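Local coordinates for flagellar motor switch protein FliG (Helicobacter pylori 26695, PDB 5WUJ) that forms part of the flagellar motor switch complex, which contacts chemotaxis proteins and the motor components that set the direction of flagellar rotation, at residues P1-Q6 with G52-I57; K15-L20 with K45-L50; E64-F69 with L80-E85. All blocks are in the same frame, centred on the assembly; numbering follows the deposited sequence.

The three contacts span the all-helical N-terminal domain of FliG. Helix 55-71 carries one segment each of interactions 1 and 3: interaction 1 sits at its N-terminal end, and interaction 3, its centre about 19 Å from that of interaction 1, lies further along. Interaction 2 joins helices 12-23 and 37-50 and touches that helix only through side chains; its centre is about 14 Å from that of interaction 1, and the two meet where Thr53 packs on Ile18. Interactions 2 and 3 lie on opposite sides of the chain's centre, their centres about 21 Å apart, yet they touch: Lys15 NZ forms a salt bridge with Glu64 OE1 at 2.9 Å, while Ile16 and Leu19 pack against Phe65.

Interaction 1: residues P1-Q6 with G52-I57; sequences PKQKAQ and GTDKQI
Gln3 donates a hydrogen bond to Asp54, and with Gln6 and Ile57 this pair ties the N-terminal helix 2-8 to the start of helix 55-71 in the all-helical N-terminal domain of FliG. The bond runs from Gln3 NE2 to Asp54 OD2 over 2.8 Å and is nearly straight, 165° at the hydrogen. The oxygen lies close to the amide plane of Gln3, but the donor comes in from above the carboxylate plane, the two flat groups being turned 64° from each other. The apolar part of the contact is carried by the tip of Ile57, the one buried residue among those that touch. Its CD1 lies 4.1 Å from Gln3 CB and 3.3 Å from Gln6 OE1, so the methyl touches the root of one glutamine and the amide end of the other. Gln6 reaches it because CG is anti to the backbone N (chi1 -174°) and the chain stays extended beyond, crossing the isoleucine at about a right angle.

One turn of helix separates Gln3 from Gln6, which places both side chains on the side facing 52-57. Asp54 occupies the N-cap position of helix 55-71, but its carboxylate makes no capping bond and is turned to Gln3 instead. Just before it, Thr53 OG1 is hydrogen-bonded to the carbonyl of Leu50, linking the connecting loop to the end of the preceding helix. A water molecule bridges the segments: its oxygen accepts a bond from Asp54 N at 2.9 Å and a weak one from Gln6 NE2 at 3.3 Å.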
ATOM      1  N   PRO B   1      -4.599   2.520  19.170  1.00 75.91           N
ATOM      2  CA  PRO B   1      -5.442   1.346  19.429  1.00 78.28           C
ATOM      3  C   PRO B   1      -6.759   1.418  18.676  1.00 77.72           C
ATOM      4  O   PRO B   1      -7.223   0.410  18.171  1.00 78.64           O
ATOM      5  CB  PRO B   1      -5.665   1.389  20.949  1.00 82.94           C
ATOM      6  CG  PRO B   1      -5.264   2.756  21.377  1.00 82.48           C
ATOM      7  CD  PRO B   1      -4.206   3.196  20.413  1.00 82.63           C
ATOM      8  N   LYS B   2      -7.353   2.599  18.610  1.00 73.47           N
ATOM      9  CA  LYS B   2      -8.580   2.780  17.873  1.00 72.53           C
ATOM     10  C   LYS B   2      -8.262   2.711  16.378  1.00 65.29           C
ATOM     11  O   LYS B   2      -9.046   2.203  15.589  1.00 65.58           O
ATOM     12  CB  LYS B   2      -9.202   4.126  18.223  1.00 74.11           C
ATOM     13  CG  LYS B   2     -10.652   4.266  17.806  1.00 89.89           C
ATOM     14  CD  LYS B   2     -11.420   5.132  18.783  1.00 97.62           C
ATOM     15  CE  LYS B   2     -12.896   5.203  18.418  1.00 95.49           C
ATOM     16  NZ  LYS B   2     -13.512   6.501  18.816  1.00100.93           N
ATOM     17  N   GLN B   3      -7.101   3.228  15.999  1.00 58.82           N
ATOM     18  CA  GLN B   3      -6.683   3.209  14.614  1.00 59.95           C
ATOM     19  C   GLN B   3      -6.475   1.773  14.203  1.00 53.71           C
ATOM     20  O   GLN B   3      -6.888   1.358  13.135  1.00 58.89           O
ATOM     21  CB  GLN B   3      -5.388   3.984  14.440  1.00 50.50           C
ATOM     22  CG  GLN B   3      -5.533   5.471  14.670  1.00 52.45           C
ATOM     23  CD  GLN B   3      -4.239   6.215  14.471  1.00 54.16           C
ATOM     24  OE1 GLN B   3      -3.179   5.743  14.850  1.00 58.51           O
ATOM     25  NE2 GLN B   3      -4.321   7.376  13.870  1.00 51.50           N
ATOM     26  N   LYS B   4      -5.822   1.016  15.065  1.00 55.35           N
ATOM     27  CA  LYS B   4      -5.575  -0.375  14.796  1.00 56.94           C
ATOM     28  C   LYS B   4      -6.899  -1.080  14.592  1.00 56.81           C
ATOM     29  O   LYS B   4      -7.076  -1.809  13.632  1.00 55.19           O
ATOM     30  CB  LYS B   4      -4.825  -1.011  15.956  1.00 68.02           C
ATOM     31  CG  LYS B   4      -4.166  -2.332  15.622  1.00 75.72           C
ATOM     32  CD  LYS B   4      -4.534  -2.798  14.230  1.00 75.52           C
ATOM     33  CE  LYS B   4      -3.907  -4.144  13.923  1.00 79.43           C
ATOM     34  NZ  LYS B   4      -2.446  -4.029  13.683  1.00 78.38           N
ATOM     35  N   ALA B   5      -7.827  -0.868  15.512  1.00 60.57           N
ATOM     36  CA  ALA B   5      -9.141  -1.492  15.394  1.00 66.42           C
ATOM     37  C   ALA B   5      -9.803  -1.109  14.081  1.00 64.63           C
ATOM     38  O   ALA B   5     -10.381  -1.956  13.390  1.00 65.06           O
ATOM     39  CB  ALA B   5     -10.029  -1.094  16.574  1.00 66.21           C
ATOM     40  N   GLN B   6      -9.727   0.173  13.722  1.00 56.71           N
ATOM     41  CA  GLN B   6     -10.318   0.613  12.468  1.00 55.30           C
ATOM     42  C   GLN B   6      -9.581   0.022  11.264  1.00 44.81           C
ATOM     43  O   GLN B   6     -10.207  -0.270  10.240  1.00 42.39           O
ATOM     44  CB  GLN B   6     -10.336   2.139  12.427  1.00 63.53           C
ATOM     45  CG  GLN B   6     -11.066   2.725  11.233  1.00 72.55           C
ATOM     46  CD  GLN B   6     -10.610   4.136  10.908  1.00 77.87           C
ATOM     47  OE1 GLN B   6     -10.129   4.865  11.783  1.00 77.25           O
ATOM     48  NE2 GLN B   6     -10.742   4.526   9.638  1.00 75.52           N
ATOM     49  N   GLY B  52      -9.636  11.714   3.484  1.00 43.50           N
ATOM     50  CA  GLY B  52      -9.306  12.218   4.803  1.00 49.98           C
ATOM     51  C   GLY B  52      -9.147  11.173   5.887  1.00 48.19           C
ATOM     52  O   GLY B  52      -9.196  11.517   7.071  1.00 46.02           O
ATOM     53  N   THR B  53      -8.958   9.905   5.527  1.00 42.17           N
ATOM     54  CA  THR B  53      -8.518   8.914   6.504  1.00 38.11           C
ATOM     55  C   THR B  53      -7.201   9.355   7.145  1.00 38.20           C
ATOM     56  O   THR B  53      -6.404  10.074   6.535  1.00 42.39           O
ATOM     57  CB  THR B  53      -8.369   7.554   5.817  1.00 39.77           C
ATOM     58  OG1 THR B  53      -9.653   7.122   5.346  1.00 44.74           O
ATOM     59  CG2 THR B  53      -7.782   6.489   6.752  1.00 37.90           C
ATOM     60  N   ASP B  54      -7.000   8.959   8.408  1.00 40.85           N
ATOM     61  CA  ASP B  54      -5.731   9.190   9.095  1.00 50.48           C
ATOM     62  C   ASP B  54      -4.561   8.762   8.218  1.00 50.13           C
ATOM     63  O   ASP B  54      -4.611   7.722   7.552  1.00 42.46           O
ATOM     64  CB  ASP B  54      -5.680   8.406  10.413  1.00 63.26           C
ATOM     65  CG  ASP B  54      -6.538   9.023  11.506  1.00 80.60           C
ATOM     66  OD1 ASP B  54      -7.137  10.096  11.272  1.00 86.10           O
ATOM     67  OD2 ASP B  54      -6.622   8.419  12.599  1.00 83.73           O
ATOM     68  N   LYS B  55      -3.500   9.571   8.214  1.00 28.07           N
ATOM     69  CA  LYS B  55      -2.348   9.227   7.391  1.00 33.87           C
ATOM     70  C   LYS B  55      -1.644   7.975   7.904  1.00 31.33           C
ATOM     71  O   LYS B  55      -1.090   7.217   7.099  1.00 32.68           O
ATOM     72  CB  LYS B  55      -1.363  10.393   7.295  1.00 38.29           C
ATOM     73  CG  LYS B  55      -0.433  10.250   6.085  1.00 43.68           C
ATOM     74  CD  LYS B  55       0.794  11.144   6.173  1.00 52.30           C
ATOM     75  CE  LYS B  55       1.640  11.032   4.904  1.00 54.10           C
ATOM     76  NZ  LYS B  55       2.809  11.963   4.893  1.00 48.12           N
ATOM     77  N   GLN B  56      -1.660   7.734   9.223  1.00 23.09           N
ATOM     78  CA  GLN B  56      -1.017   6.533   9.761  1.00 27.59           C
ATOM     79  C   GLN B  56      -1.726   5.260   9.296  1.00 30.03           C
ATOM     80  O   GLN B  56      -1.076   4.246   9.018  1.00 29.82           O
ATOM     81  CB  GLN B  56      -0.964   6.588  11.291  1.00 33.08           C
ATOM     82  CG  GLN B  56      -0.299   7.845  11.872  1.00 55.39           C
ATOM     83  CD  GLN B  56      -1.311   8.893  12.315  1.00 74.30           C
ATOM     84  OE1 GLN B  56      -1.896   9.601  11.492  1.00 82.66           O
ATOM     85  NE2 GLN B  56      -1.520   8.998  13.624  1.00 77.41           N
ATOM     86  N   ILE B  57      -3.055   5.292   9.200  1.00 29.64           N
ATOM     87  CA  ILE B  57      -3.774   4.150   8.652  1.00 26.37           C
ATOM     88  C   ILE B  57      -3.456   3.986   7.173  1.00 26.22           C
ATOM     89  O   ILE B  57      -3.268   2.863   6.684  1.00 23.92           O
ATOM     90  CB  ILE B  57      -5.283   4.308   8.894  1.00 35.24           C
ATOM     91  CG1 ILE B  57      -5.603   4.102  10.382  1.00 32.93           C
ATOM     92  CG2 ILE B  57      -6.083   3.360   7.970  1.00 23.94           C
ATOM     93  CD1 ILE B  57      -7.015   4.488  10.765  1.00 40.81           C
TER
HETATM   94  O   HOH W   1      -9.028   7.398   9.809  1.00 30.00           O

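Interaction 2: residues K15-L20 with K45-L50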
ATOM      1  N   LYS B  15      -9.346  -0.766   1.631  1.00 25.33           N
ATOM      2  CA  LYS B  15      -7.894  -0.628   1.567  1.00 23.92           C
ATOM      3  C   LYS B  15      -7.453  -0.172   0.185  1.00 26.67           C
ATOM      4  O   LYS B  15      -6.541   0.653   0.055  1.00 21.62           O
ATOM      5  CB  LYS B  15      -7.222  -1.950   1.915  1.00 22.05           C
ATOM      6  CG  LYS B  15      -7.549  -2.475   3.320  1.00 33.52           C
ATOM      7  CD  LYS B  15      -6.505  -3.477   3.742  1.00 33.32           C
ATOM      8  CE  LYS B  15      -6.815  -4.130   5.057  1.00 36.01           C
ATOM      9  NZ  LYS B  15      -6.675  -5.600   4.895  1.00 40.03           N
ATOM     10  N   ILE B  16      -8.103  -0.684  -0.862  1.00 26.23           N
ATOM     11  CA  ILE B  16      -7.701  -0.316  -2.218  1.00 21.66           C
ATOM     12  C   ILE B  16      -8.018   1.148  -2.491  1.00 19.41           C
ATOM     13  O   ILE B  16      -7.204   1.866  -3.073  1.00 22.25           O
ATOM     14  CB  ILE B  16      -8.368  -1.254  -3.239  1.00 24.19           C
ATOM     15  CG1 ILE B  16      -7.689  -2.624  -3.228  1.00 29.24           C
ATOM     16  CG2 ILE B  16      -8.360  -0.637  -4.629  1.00 26.21           C
ATOM     17  CD1 ILE B  16      -8.571  -3.749  -3.830  1.00 27.46           C
ATOM     18  N   ALA B  17      -9.188   1.627  -2.052  1.00 17.95           N
ATOM     19  CA  ALA B  17      -9.502   3.045  -2.220  1.00 17.25           C
ATOM     20  C   ALA B  17      -8.545   3.916  -1.419  1.00 22.86           C
ATOM     21  O   ALA B  17      -8.109   4.977  -1.895  1.00 24.33           O
ATOM     22  CB  ALA B  17     -10.944   3.323  -1.802  1.00 19.07           C
ATOM     23  N   ILE B  18      -8.185   3.479  -0.206  1.00 17.18           N
ATOM     24  CA  ILE B  18      -7.208   4.236   0.574  1.00 18.07           C
ATOM     25  C   ILE B  18      -5.860   4.262  -0.146  1.00 18.18           C
ATOM     26  O   ILE B  18      -5.191   5.302  -0.204  1.00 24.85           O
ATOM     27  CB  ILE B  18      -7.097   3.669   2.005  1.00 19.65           C
ATOM     28  CG1 ILE B  18      -8.257   4.196   2.861  1.00 27.42           C
ATOM     29  CG2 ILE B  18      -5.784   4.063   2.652  1.00 18.14           C
ATOM     30  CD1 ILE B  18      -8.656   3.262   3.989  1.00 19.42           C
ATOM     31  N   LEU B  19      -5.444   3.133  -0.725  1.00 21.65           N
ATOM     32  CA  LEU B  19      -4.238   3.167  -1.554  1.00 16.58           C
ATOM     33  C   LEU B  19      -4.402   4.160  -2.702  1.00 23.07           C
ATOM     34  O   LEU B  19      -3.515   4.988  -2.949  1.00 20.92           O
ATOM     35  CB  LEU B  19      -3.914   1.762  -2.081  1.00 16.42           C
ATOM     36  CG  LEU B  19      -2.678   1.554  -2.968  1.00 28.17           C
ATOM     37  CD1 LEU B  19      -2.302   0.107  -2.908  1.00 29.91           C
ATOM     38  CD2 LEU B  19      -2.924   1.936  -4.425  1.00 26.52           C
ATOM     39  N   LEU B  20      -5.547   4.109  -3.407  1.00 20.12           N
ATOM     40  CA  LEU B  20      -5.726   4.976  -4.572  1.00 20.24           C
ATOM     41  C   LEU B  20      -5.717   6.451  -4.187  1.00 22.41           C
ATOM     42  O   LEU B  20      -5.082   7.274  -4.860  1.00 22.63           O
ATOM     43  CB  LEU B  20      -7.012   4.618  -5.307  1.00 18.01           C
ATOM     44  CG  LEU B  20      -6.869   3.270  -6.010  1.00 23.47           C
ATOM     45  CD1 LEU B  20      -8.207   2.786  -6.558  1.00 24.91           C
ATOM     46  CD2 LEU B  20      -5.817   3.362  -7.130  1.00 18.09           C
ATOM     47  N   LYS B  45     -16.965   4.842  -4.683  1.00 26.73           N
ATOM     48  CA  LYS B  45     -17.756   5.121  -3.492  1.00 31.69           C
ATOM     49  C   LYS B  45     -16.871   5.228  -2.256  1.00 29.36           C
ATOM     50  O   LYS B  45     -17.072   6.112  -1.416  1.00 27.59           O
ATOM     51  CB  LYS B  45     -18.812   4.035  -3.312  1.00 30.75           C
ATOM     52  CG  LYS B  45     -19.722   4.224  -2.119  1.00 42.87           C
ATOM     53  CD  LYS B  45     -20.821   3.164  -2.105  1.00 52.43           C
ATOM     54  CE  LYS B  45     -20.843   2.400  -0.790  1.00 64.88           C
ATOM     55  NZ  LYS B  45     -20.075   1.127  -0.863  1.00 73.60           N
ATOM     56  N   GLN B  46     -15.882   4.338  -2.132  1.00 25.02           N
ATOM     57  CA  GLN B  46     -15.027   4.353  -0.950  1.00 32.04           C
ATOM     58  C   GLN B  46     -14.003   5.487  -0.990  1.00 25.75           C
ATOM     59  O   GLN B  46     -13.619   6.006   0.062  1.00 33.51           O
ATOM     60  CB  GLN B  46     -14.331   2.999  -0.804  1.00 32.26           C
ATOM     61  CG  GLN B  46     -15.279   1.813  -0.681  1.00 38.67           C
ATOM     62  CD  GLN B  46     -16.209   1.912   0.527  1.00 55.06           C
ATOM     63  OE1 GLN B  46     -15.943   2.654   1.484  1.00 57.93           O
ATOM     64  NE2 GLN B  46     -17.302   1.152   0.492  1.00 57.13           N
ATOM     65  N   ILE B  47     -13.555   5.884  -2.182  1.00 25.99           N
ATOM     66  CA  ILE B  47     -12.678   7.047  -2.304  1.00 28.04           C
ATOM     67  C   ILE B  47     -13.369   8.281  -1.746  1.00 33.80           C
ATOM     68  O   ILE B  47     -12.783   9.046  -0.969  1.00 38.18           O
ATOM     69  CB  ILE B  47     -12.272   7.260  -3.772  1.00 27.09           C
ATOM     70  CG1 ILE B  47     -11.286   6.179  -4.223  1.00 22.36           C
ATOM     71  CG2 ILE B  47     -11.749   8.691  -3.988  1.00 23.63           C
ATOM     72  CD1 ILE B  47     -10.991   6.237  -5.729  1.00 29.67           C
ATOM     73  N   VAL B  48     -14.633   8.488  -2.130  1.00 27.69           N
ATOM     74  CA  VAL B  48     -15.383   9.634  -1.626  1.00 25.07           C
ATOM     75  C   VAL B  48     -15.607   9.503  -0.129  1.00 34.88           C
ATOM     76  O   VAL B  48     -15.550  10.492   0.610  1.00 37.45           O
ATOM     77  CB  VAL B  48     -16.720   9.780  -2.378  1.00 30.69           C
ATOM     78  CG1 VAL B  48     -17.542  10.909  -1.785  1.00 30.05           C
ATOM     79  CG2 VAL B  48     -16.475  10.008  -3.868  1.00 36.00           C
ATOM     80  N   GLN B  49     -15.845   8.280   0.348  1.00 33.12           N
ATOM     81  CA  GLN B  49     -16.189   8.103   1.753  1.00 37.64           C
ATOM     82  C   GLN B  49     -14.961   8.062   2.660  1.00 37.84           C
ATOM     83  O   GLN B  49     -15.065   8.437   3.832  1.00 33.94           O
ATOM     84  CB  GLN B  49     -17.036   6.835   1.924  1.00 41.27           C
ATOM     85  CG  GLN B  49     -18.499   7.028   1.519  1.00 56.87           C
ATOM     86  CD  GLN B  49     -19.310   5.731   1.482  1.00 62.95           C
ATOM     87  OE1 GLN B  49     -18.754   4.631   1.420  1.00 60.82           O
ATOM     88  NE2 GLN B  49     -20.638   5.865   1.508  1.00 60.61           N
ATOM     89  N   LEU B  50     -13.798   7.622   2.155  1.00 35.50           N
ATOM     90  CA  LEU B  50     -12.586   7.525   2.966  1.00 36.68           C
ATOM     91  C   LEU B  50     -11.607   8.677   2.749  1.00 34.33           C
ATOM     92  O   LEU B  50     -10.535   8.673   3.356  1.00 35.41           O
ATOM     93  CB  LEU B  50     -11.880   6.189   2.714  1.00 30.58           C
ATOM     94  CG  LEU B  50     -12.745   4.983   3.073  1.00 29.08           C
ATOM     95  CD1 LEU B  50     -12.161   3.708   2.537  1.00 28.69           C
ATOM     96  CD2 LEU B  50     -12.933   4.903   4.588  1.00 32.18           C
TER
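Ala17 of helix 12-23 meets helix 37-50 with its single methyl, which is buried against the backbone and side-chain roots of Gln46 and Ile47. Its CB lies 3.5 Å from Gln46 CB and 3.7 Å from Ile47 N. So small a side chain permits the close approach of the two helices: the CA atoms of Ala17 and Ile47 are 5.1 Å apart, and the axes of the two segments come to 8.5 Å while crossing at -69°.

Ile47 lies along one flank of that methyl. With chi1 near -72° its CG1 lies beside the backbone N, turned to Ala17 and 3.8 Å from Ala17 CB, and the chain continues to CD1, which approaches Leu20 CB at 4.3 Å. The same isoleucine also packs on Ile21 and on Thr28 of helix 25-32, bringing a third helix to this side of the crossing.

Leu50, one turn after Gln46, fills the other flank. Its CD1 branch meets Ile18 CD1 at 3.8 Å, the two side chains crossing at about a right angle. Ile18 in turn packs on Val61 of helix 55-71 and on Thr53, while the amide of Gln46 leads away from the crossing and gives a weak hydrogen bond to Glu42. The arrangement is one of steeply crossed helix packing, with an alanine at the closest approach and branched aliphatic side chains beside it, in the all-helical FliG N-terminal domain.

Interaction 3: residues E64-F69 with L80-E85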
ATOM      1  N   GLU B  64       1.129  -2.727   3.695  1.00 22.32           N
ATOM      2  CA  GLU B  64       0.513  -4.004   3.360  1.00 26.91           C
ATOM      3  C   GLU B  64       0.642  -4.285   1.866  1.00 22.09           C
ATOM      4  O   GLU B  64       1.024  -5.391   1.461  1.00 22.25           O
ATOM      5  CB  GLU B  64      -0.948  -3.989   3.803  1.00 31.01           C
ATOM      6  CG  GLU B  64      -1.696  -5.287   3.632  1.00 40.22           C
ATOM      7  CD  GLU B  64      -3.094  -5.225   4.244  1.00 53.82           C
ATOM      8  OE1 GLU B  64      -3.989  -5.941   3.748  1.00 62.26           O
ATOM      9  OE2 GLU B  64      -3.301  -4.458   5.215  1.00 58.51           O
ATOM     10  N   PHE B  65       0.366  -3.282   1.032  1.00 20.06           N
ATOM     11  CA  PHE B  65       0.471  -3.483  -0.411  1.00 22.78           C
ATOM     12  C   PHE B  65       1.920  -3.565  -0.871  1.00 29.15           C
ATOM     13  O   PHE B  65       2.215  -4.302  -1.815  1.00 20.43           O
ATOM     14  CB  PHE B  65      -0.259  -2.374  -1.144  1.00 23.33           C
ATOM     15  CG  PHE B  65      -1.718  -2.650  -1.288  1.00 28.85           C
ATOM     16  CD1 PHE B  65      -2.176  -3.465  -2.304  1.00 24.69           C
ATOM     17  CD2 PHE B  65      -2.627  -2.121  -0.389  1.00 29.67           C
ATOM     18  CE1 PHE B  65      -3.534  -3.745  -2.433  1.00 27.73           C
ATOM     19  CE2 PHE B  65      -3.989  -2.390  -0.520  1.00 33.37           C
ATOM     20  CZ  PHE B  65      -4.435  -3.206  -1.530  1.00 27.64           C
ATOM     21  N   PHE B  66       2.830  -2.831  -0.211  1.00 19.18           N
ATOM     22  CA  PHE B  66       4.256  -2.983  -0.486  1.00 19.74           C
ATOM     23  C   PHE B  66       4.688  -4.439  -0.333  1.00 24.78           C
ATOM     24  O   PHE B  66       5.395  -4.982  -1.192  1.00 23.22           O
ATOM     25  CB  PHE B  66       5.068  -2.075   0.451  1.00 19.83           C
ATOM     26  CG  PHE B  66       6.499  -1.920   0.056  1.00 26.40           C
ATOM     27  CD1 PHE B  66       6.836  -1.329  -1.162  1.00 26.01           C
ATOM     28  CD2 PHE B  66       7.509  -2.368   0.885  1.00 25.80           C
ATOM     29  CE1 PHE B  66       8.172  -1.182  -1.532  1.00 32.89           C
ATOM     30  CE2 PHE B  66       8.845  -2.235   0.525  1.00 28.62           C
ATOM     31  CZ  PHE B  66       9.180  -1.637  -0.686  1.00 30.52           C
ATOM     32  N   ALA B  67       4.245  -5.102   0.738  1.00 23.07           N
ATOM     33  CA  ALA B  67       4.634  -6.494   0.930  1.00 26.90           C
ATOM     34  C   ALA B  67       4.037  -7.390  -0.152  1.00 26.87           C
ATOM     35  O   ALA B  67       4.695  -8.325  -0.621  1.00 32.43           O
ATOM     36  CB  ALA B  67       4.226  -6.961   2.320  1.00 24.48           C
ATOM     37  N   ILE B  68       2.803  -7.107  -0.576  1.00 25.86           N
ATOM     38  CA  ILE B  68       2.177  -7.880  -1.654  1.00 30.83           C
ATOM     39  C   ILE B  68       2.969  -7.740  -2.954  1.00 29.54           C
ATOM     40  O   ILE B  68       3.240  -8.730  -3.651  1.00 25.01           O
ATOM     41  CB  ILE B  68       0.717  -7.429  -1.842  1.00 32.79           C
ATOM     42  CG1 ILE B  68      -0.135  -7.872  -0.652  1.00 34.12           C
ATOM     43  CG2 ILE B  68       0.160  -7.941  -3.160  1.00 33.58           C
ATOM     44  CD1 ILE B  68      -1.506  -7.238  -0.619  1.00 40.80           C
ATOM     45  N   PHE B  69       3.332  -6.508  -3.314  1.00 23.54           N
ATOM     46  CA  PHE B  69       4.069  -6.288  -4.548  1.00 21.58           C
ATOM     47  C   PHE B  69       5.484  -6.860  -4.472  1.00 28.44           C
ATOM     48  O   PHE B  69       6.014  -7.335  -5.485  1.00 27.89           O
ATOM     49  CB  PHE B  69       4.095  -4.798  -4.868  1.00 22.10           C
ATOM     50  CG  PHE B  69       2.744  -4.219  -5.168  1.00 27.39           C
ATOM     51  CD1 PHE B  69       1.739  -5.005  -5.695  1.00 41.09           C
ATOM     52  CD2 PHE B  69       2.481  -2.884  -4.946  1.00 36.73           C
ATOM     53  CE1 PHE B  69       0.492  -4.467  -5.979  1.00 38.20           C
ATOM     54  CE2 PHE B  69       1.233  -2.340  -5.233  1.00 41.23           C
ATOM     55  CZ  PHE B  69       0.237  -3.137  -5.756  1.00 30.35           C
ATOM     56  N   LEU B  80      15.832  -2.996   0.989  1.00 25.41           N
ATOM     57  CA  LEU B  80      16.262  -2.562   2.318  1.00 31.79           C
ATOM     58  C   LEU B  80      15.070  -2.130   3.170  1.00 28.66           C
ATOM     59  O   LEU B  80      14.943  -2.534   4.332  1.00 32.09           O
ATOM     60  CB  LEU B  80      17.280  -1.422   2.185  1.00 28.06           C
ATOM     61  CG  LEU B  80      18.442  -1.276   3.163  1.00 40.72           C
ATOM     62  CD1 LEU B  80      19.156  -2.612   3.404  1.00 41.27           C
ATOM     63  CD2 LEU B  80      19.432  -0.218   2.661  1.00 35.85           C
ATOM     64  N   GLU B  81      14.182  -1.303   2.605  1.00 27.50           N
ATOM     65  CA  GLU B  81      12.989  -0.855   3.318  1.00 26.89           C
ATOM     66  C   GLU B  81      12.029  -2.006   3.581  1.00 30.88           C
ATOM     67  O   GLU B  81      11.343  -2.026   4.612  1.00 26.97           O
ATOM     68  CB  GLU B  81      12.295   0.240   2.501  1.00 29.61           C
ATOM     69  CG  GLU B  81      10.928   0.708   2.998  1.00 31.72           C
ATOM     70  CD  GLU B  81      10.916   1.152   4.463  1.00 37.64           C
ATOM     71  OE1 GLU B  81       9.839   1.069   5.097  1.00 39.61           O
ATOM     72  OE2 GLU B  81      11.966   1.599   4.981  1.00 37.16           O
ATOM     73  N   TYR B  82      11.952  -2.962   2.653  1.00 23.79           N
ATOM     74  CA  TYR B  82      11.137  -4.144   2.886  1.00 22.88           C
ATOM     75  C   TYR B  82      11.685  -4.957   4.056  1.00 25.87           C
ATOM     76  O   TYR B  82      10.932  -5.378   4.948  1.00 24.64           O
ATOM     77  CB  TYR B  82      11.072  -4.992   1.607  1.00 24.32           C
ATOM     78  CG  TYR B  82      10.278  -6.261   1.785  1.00 36.50           C
ATOM     79  CD1 TYR B  82       8.948  -6.218   2.199  1.00 41.90           C
ATOM     80  CD2 TYR B  82      10.855  -7.506   1.561  1.00 42.79           C
ATOM     81  CE1 TYR B  82       8.208  -7.382   2.370  1.00 39.88           C
ATOM     82  CE2 TYR B  82      10.122  -8.669   1.728  1.00 45.20           C
ATOM     83  CZ  TYR B  82       8.802  -8.600   2.133  1.00 43.47           C
ATOM     84  OH  TYR B  82       8.078  -9.755   2.306  1.00 55.65           O
ATOM     85  N   ALA B  83      12.999  -5.207   4.058  1.00 25.62           N
ATOM     86  CA  ALA B  83      13.635  -5.859   5.205  1.00 27.99           C
ATOM     87  C   ALA B  83      13.352  -5.103   6.499  1.00 25.84           C
ATOM     88  O   ALA B  83      13.001  -5.707   7.523  1.00 26.11           O
ATOM     89  CB  ALA B  83      15.141  -5.963   4.973  1.00 23.61           C
ATOM     90  N   ARG B  84      13.491  -3.777   6.462  1.00 25.00           N
ATOM     91  CA  ARG B  84      13.278  -2.958   7.652  1.00 27.37           C
ATOM     92  C   ARG B  84      11.867  -3.141   8.203  1.00 32.68           C
ATOM     93  O   ARG B  84      11.679  -3.261   9.420  1.00 29.78           O
ATOM     94  CB  ARG B  84      13.550  -1.495   7.298  1.00 23.34           C
ATOM     95  CG  ARG B  84      13.739  -0.544   8.463  1.00 26.62           C
ATOM     96  CD  ARG B  84      13.959   0.883   7.938  1.00 26.18           C
ATOM     97  NE  ARG B  84      15.322   1.099   7.446  1.00 29.79           N
ATOM     98  CZ  ARG B  84      15.652   1.378   6.179  1.00 32.61           C
ATOM     99  NH1 ARG B  84      14.720   1.483   5.234  1.00 24.79           N
ATOM    100  NH2 ARG B  84      16.933   1.555   5.850  1.00 28.06           N
ATOM    101  N   GLU B  85      10.862  -3.173   7.320  1.00 31.94           N
ATOM    102  CA  GLU B  85       9.485  -3.406   7.756  1.00 36.42           C
ATOM    103  C   GLU B  85       9.302  -4.820   8.288  1.00 32.48           C
ATOM    104  O   GLU B  85       8.656  -5.021   9.324  1.00 34.16           O
ATOM    105  CB  GLU B  85       8.514  -3.162   6.601  1.00 33.35           C
ATOM    106  CG  GLU B  85       8.467  -1.725   6.128  1.00 34.40           C
ATOM    107  CD  GLU B  85       7.667  -1.554   4.836  1.00 39.17           C
ATOM    108  OE1 GLU B  85       6.959  -2.502   4.430  1.00 41.58           O
ATOM    109  OE2 GLU B  85       7.755  -0.471   4.224  1.00 38.06           O
TER
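Apolar packing between Phe66 and Tyr82, and between Ala67 and Tyr82, joins helix 55-71 to helix 79-91. The axes of the two segments remain 10.9 Å apart at an angle of 121°, and aromatic side chains span the separation. Phe66 has CG anti to its own backbone N (chi1 -167°), which carries the ring across to the second helix. There CE2 meets Tyr82 CB at 3.7 Å, and the ring edge is directed at the backbone N of the same residue. The phenyl ring thus meets the root of the tyrosine, the two side chains lying oblique to each other. The tyrosine ring answers in the other direction: its CE1 lies 4.0 Å from both CA and CB of Ala67, where the side chain is a single methyl. Tyr82 also packs on Gln70, one turn further along helix 55-71.

Two glutamates border the phenyl ring, Glu85 with its carboxylate and Glu81 with its CG. The extended side chain of Glu85 crosses Phe66 at about a right angle, with OE1 3.6 Å from CD2 and the carboxylate plane turned 58° from the ring. Glu81, one turn earlier, has CG 4.4 Å from Phe66 CE2.

Ionic contacts lie within the second helix. Arg84 NH1 donates to Glu81 OE2 over 2.8 Å in a salt bridge, meeting the carboxylate on its anti side, and OE2 also pairs with a basic side chain of a neighbouring subunit. The other carboxylate oxygen, Glu81 OE1, is only 2.7 Å from Glu85 OE2. Two oxygens so close, in buried residues beside a phenyl ring, suggest that one of the acids probably holds a proton and donates it to the other; the two basic groups paired with Glu81 would tend to keep it ionised, perhaps leaving Glu85 as the protonated partner.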